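Local atomic coordinates of phosphotriesterase, putative (Deinococcus radiodurans, PDB entry 4J35), a protein that probably hydrolyses lactones with two divalent metal ions and has been engineered toward organophosphate hydrolysis. Residues A[228-240]-A[283-296]. The protein carries 7 engineered substitutions. Residues are numbered along the deposited sequence; the frame is centred on the assembly and turned at random.
Sequences RIGLQGMLGTPTD and AVKDWHPLHISDDI. Engineered in segment 228-240: Leu235 (natural residue Val).
Gly230 and Trp287 bring the two segments to 4.2 Å, CA to CA, where a type II turn, Arg228 to Leu231, meets a type I turn, Val284 to Trp287. One direct backbone bond ties them: Gln232 N donates nearly straight (171°) to a lone pair of Ala283 O, 3.0 Å away. At Gly230 a side chain would run into Asp286 O.

Leu231 lies alongside Trp287, its CB 4.0 Å from the centroid of the five-membered ring in a CH-pi contact; CD1 sits over the same face nearer the rim. Asp240 OD2, met on its syn side, takes a 2.7 Å bond from His291 NE2, carboxylate and ring planes 19° apart, while Asp240 OD1 accepts from Gly230 N. The imidazole, swung anti to its own backbone N (chi1 172°), also donates from ND1 to Asp295 OD2 in the ring plane, 2.6 Å, so both nitrogens fix its rotation; Asp286 CB sits over the centre of one face and Ile296 CG1 over the other, toward the rim. A leucine in place of His291 would probably leave the carboxylates of Asp240 and Asp295 each without its N-H donor. Ile229 CG2 packs on Ile296 CD1 (3.6 Å). One water joins Asp240 OD2 to Asp286 OD2.

In this phosphotriesterase-family TIM barrel, the loop after strand 223-226 thus packs against the turn and start of helix 291-303, with Trp287 beside the metal ligand Asp264, near the two-cobalt site.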
# COMPACT_ATOMS: atom_id res chain seq x y z
N ARG A 228 -6.73 4.72 -3.10
CA ARG A 228 -7.24 5.67 -2.09
C ARG A 228 -8.74 5.92 -2.31
O ARG A 228 -9.26 7.03 -2.10
CB ARG A 228 -6.45 6.98 -2.15
CG ARG A 228 -4.94 6.74 -2.32
CD ARG A 228 -4.13 7.99 -2.21
NE ARG A 228 -3.89 8.34 -0.82
CZ ARG A 228 -3.22 9.42 -0.43
NH1 ARG A 228 -2.69 10.24 -1.33
NH2 ARG A 228 -3.08 9.67 0.87
N ILE A 229 -9.43 4.86 -2.73
CA ILE A 229 -10.85 4.95 -3.05
C ILE A 229 -11.58 5.30 -1.76
O ILE A 229 -11.39 4.65 -0.74
CB ILE A 229 -11.41 3.65 -3.65
CG1 ILE A 229 -10.69 3.32 -4.99
CG2 ILE A 229 -12.91 3.76 -3.92
CD1 ILE A 229 -11.08 2.00 -5.60
N GLY A 230 -12.38 6.35 -1.82
CA GLY A 230 -13.11 6.85 -0.65
C GLY A 230 -12.56 8.18 -0.15
O GLY A 230 -13.27 8.91 0.55
N LEU A 231 -11.31 8.52 -0.50
CA LEU A 231 -10.72 9.79 -0.08
C LEU A 231 -10.95 10.83 -1.18
O LEU A 231 -10.25 10.84 -2.19
CB LEU A 231 -9.22 9.61 0.20
CG LEU A 231 -8.42 10.78 0.76
CD1 LEU A 231 -9.06 11.25 2.07
CD2 LEU A 231 -6.96 10.36 0.98
N GLN A 232 -11.92 11.71 -0.99
CA GLN A 232 -12.49 12.47 -2.11
C GLN A 232 -12.25 13.98 -2.05
O GLN A 232 -12.78 14.66 -1.20
CB GLN A 232 -14.00 12.23 -2.21
CG GLN A 232 -14.41 10.77 -2.33
CD GLN A 232 -15.87 10.59 -2.74
OE1 GLN A 232 -16.21 10.71 -3.91
NE2 GLN A 232 -16.74 10.27 -1.77
N GLY A 233 -11.47 14.51 -2.98
CA GLY A 233 -11.24 15.95 -2.98
C GLY A 233 -10.52 16.51 -1.75
O GLY A 233 -10.71 17.68 -1.42
N MET A 234 -9.73 15.69 -1.06
CA MET A 234 -8.80 16.22 -0.06
C MET A 234 -7.47 16.50 -0.77
O MET A 234 -6.87 15.60 -1.37
CB MET A 234 -8.57 15.23 1.10
CG MET A 234 -8.26 15.89 2.49
SD MET A 234 -7.03 14.88 3.36
CE MET A 234 -7.43 15.01 5.12
N LEU A 235 -7.02 17.75 -0.73
CA LEU A 235 -5.69 18.09 -1.23
C LEU A 235 -5.44 17.49 -2.60
O LEU A 235 -4.42 16.85 -2.84
CB LEU A 235 -4.63 17.59 -0.25
CG LEU A 235 -4.90 18.07 1.18
CD1 LEU A 235 -3.71 17.76 2.08
CD2 LEU A 235 -5.23 19.56 1.19
N GLY A 236 -6.41 17.69 -3.49
CA GLY A 236 -6.23 17.35 -4.88
C GLY A 236 -6.72 15.97 -5.27
O GLY A 236 -6.71 15.65 -6.46
N THR A 237 -7.14 15.15 -4.32
CA THR A 237 -7.64 13.83 -4.70
C THR A 237 -8.92 14.00 -5.49
O THR A 237 -9.72 14.90 -5.22
CB THR A 237 -7.89 12.86 -3.54
OG1 THR A 237 -8.71 13.49 -2.54
CG2 THR A 237 -6.58 12.40 -2.92
N PRO A 238 -9.12 13.14 -6.49
CA PRO A 238 -10.38 13.17 -7.24
C PRO A 238 -11.51 12.62 -6.40
O PRO A 238 -11.30 12.08 -5.32
CB PRO A 238 -10.11 12.22 -8.41
CG PRO A 238 -8.99 11.35 -7.94
CD PRO A 238 -8.14 12.22 -7.08
N THR A 239 -12.72 12.73 -6.94
CA THR A 239 -13.86 12.07 -6.35
C THR A 239 -13.87 10.64 -6.83
O THR A 239 -13.20 10.29 -7.82
CB THR A 239 -15.18 12.76 -6.78
OG1 THR A 239 -15.42 12.52 -8.18
CG2 THR A 239 -15.10 14.26 -6.53
N ASP A 240 -14.65 9.80 -6.16
CA ASP A 240 -14.76 8.40 -6.54
C ASP A 240 -15.39 8.26 -7.92
O ASP A 240 -15.06 7.33 -8.68
CB ASP A 240 -15.59 7.64 -5.50
CG ASP A 240 -14.78 7.29 -4.25
OD1 ASP A 240 -13.53 7.43 -4.29
OD2 ASP A 240 -15.39 6.85 -3.25
N ALA A 283 -14.90 14.69 2.51
CA ALA A 283 -13.70 14.11 1.92
C ALA A 283 -13.38 12.75 2.53
O ALA A 283 -12.87 11.86 1.85
CB ALA A 283 -12.54 15.03 2.12
N VAL A 284 -13.67 12.60 3.81
CA VAL A 284 -13.23 11.40 4.52
C VAL A 284 -14.37 10.42 4.80
O VAL A 284 -14.15 9.37 5.40
CB VAL A 284 -12.45 11.72 5.82
CG1 VAL A 284 -11.22 12.53 5.52
CG2 VAL A 284 -13.35 12.48 6.85
N LYS A 285 -15.58 10.73 4.35
CA LYS A 285 -16.77 9.96 4.76
C LYS A 285 -16.74 8.50 4.35
O LYS A 285 -17.17 7.61 5.10
CB LYS A 285 -18.03 10.59 4.16
CG LYS A 285 -19.30 9.88 4.57
CD LYS A 285 -20.54 10.55 3.99
CE LYS A 285 -21.81 9.85 4.49
NZ LYS A 285 -23.08 10.48 3.99
N ASP A 286 -16.29 8.23 3.11
CA ASP A 286 -16.22 6.86 2.62
C ASP A 286 -14.80 6.31 2.72
O ASP A 286 -14.52 5.29 2.10
CB ASP A 286 -16.63 6.78 1.15
CG ASP A 286 -18.07 7.19 0.91
OD1 ASP A 286 -18.95 6.85 1.74
OD2 ASP A 286 -18.32 7.86 -0.12
N TRP A 287 -13.92 6.98 3.45
CA TRP A 287 -12.53 6.59 3.51
C TRP A 287 -12.31 5.59 4.63
O TRP A 287 -11.76 5.94 5.70
CB TRP A 287 -11.64 7.81 3.69
CG TRP A 287 -10.18 7.54 3.58
CD1 TRP A 287 -9.54 6.73 2.67
CD2 TRP A 287 -9.16 8.11 4.40
NE1 TRP A 287 -8.19 6.76 2.89
CE2 TRP A 287 -7.94 7.59 3.96
CE3 TRP A 287 -9.17 9.01 5.49
CZ2 TRP A 287 -6.72 7.95 4.55
CZ3 TRP A 287 -7.95 9.34 6.09
CH2 TRP A 287 -6.75 8.82 5.60
N HIS A 288 -12.76 4.35 4.38
CA HIS A 288 -12.66 3.27 5.35
C HIS A 288 -12.76 1.97 4.62
O HIS A 288 -13.25 1.91 3.49
CB HIS A 288 -13.82 3.40 6.38
CG HIS A 288 -15.17 3.23 5.76
ND1 HIS A 288 -15.71 1.99 5.50
CD2 HIS A 288 -16.07 4.14 5.31
CE1 HIS A 288 -16.91 2.15 4.95
NE2 HIS A 288 -17.13 3.44 4.81
N PRO A 289 -12.27 0.89 5.21
CA PRO A 289 -12.02 -0.29 4.36
C PRO A 289 -13.22 -1.14 3.92
O PRO A 289 -13.03 -2.18 3.29
CB PRO A 289 -11.08 -1.13 5.21
CG PRO A 289 -11.38 -0.70 6.61
CD PRO A 289 -11.63 0.76 6.52
N LEU A 290 -14.44 -0.75 4.25
CA LEU A 290 -15.61 -1.48 3.80
C LEU A 290 -16.25 -0.87 2.56
O LEU A 290 -17.24 -1.39 2.02
CB LEU A 290 -16.68 -1.47 4.96
CG LEU A 290 -16.07 -1.79 6.33
CD1 LEU A 290 -17.17 -1.69 7.44
CD2 LEU A 290 -15.49 -3.16 6.36
N HIS A 291 -15.77 0.31 2.17
CA HIS A 291 -16.33 1.09 1.09
C HIS A 291 -16.25 0.37 -0.27
O HIS A 291 -17.20 0.40 -1.05
CB HIS A 291 -15.61 2.44 1.06
CG HIS A 291 -15.94 3.31 -0.11
ND1 HIS A 291 -17.22 3.57 -0.53
CD2 HIS A 291 -15.13 4.03 -0.92
CE1 HIS A 291 -17.19 4.40 -1.56
NE2 HIS A 291 -15.93 4.68 -1.82
N ILE A 292 -15.20 -0.40 -0.50
CA ILE A 292 -15.03 -0.96 -1.84
C ILE A 292 -16.06 -2.09 -1.98
O ILE A 292 -16.85 -2.12 -2.92
CB ILE A 292 -13.62 -1.45 -2.12
CG1 ILE A 292 -12.79 -0.25 -2.56
CG2 ILE A 292 -13.66 -2.53 -3.18
CD1 ILE A 292 -11.27 -0.52 -2.59
N SER A 293 -16.10 -2.95 -0.97
CA SER A 293 -17.10 -4.00 -0.90
C SER A 293 -18.55 -3.49 -0.97
O SER A 293 -19.35 -4.02 -1.75
CB SER A 293 -16.91 -4.84 0.35
OG SER A 293 -15.61 -5.40 0.40
N ASP A 294 -18.91 -2.48 -0.16
CA ASP A 294 -20.32 -2.08 -0.06
C ASP A 294 -20.80 -1.16 -1.18
O ASP A 294 -21.99 -1.18 -1.52
CB ASP A 294 -20.62 -1.36 1.29
CG ASP A 294 -20.39 -2.23 2.49
OD1 ASP A 294 -20.12 -3.43 2.31
OD2 ASP A 294 -20.51 -1.72 3.63
N ASP A 295 -19.91 -0.31 -1.70
CA ASP A 295 -20.32 0.77 -2.60
C ASP A 295 -19.71 0.60 -4.01
O ASP A 295 -20.37 0.81 -5.02
CB ASP A 295 -19.87 2.12 -2.09
CG ASP A 295 -20.45 2.45 -0.72
OD1 ASP A 295 -21.67 2.24 -0.57
OD2 ASP A 295 -19.66 2.88 0.14
N ILE A 296 -18.44 0.24 -4.05
CA ILE A 296 -17.71 0.28 -5.32
C ILE A 296 -17.99 -0.90 -6.21
O ILE A 296 -18.40 -0.73 -7.36
CB ILE A 296 -16.19 0.39 -5.08
CG1 ILE A 296 -15.87 1.65 -4.27
CG2 ILE A 296 -15.43 0.35 -6.42
CD1 ILE A 296 -16.31 2.95 -4.92
O HOH W 1 -15.50 10.25 1.00
O HOH W 2 -17.93 7.57 -3.00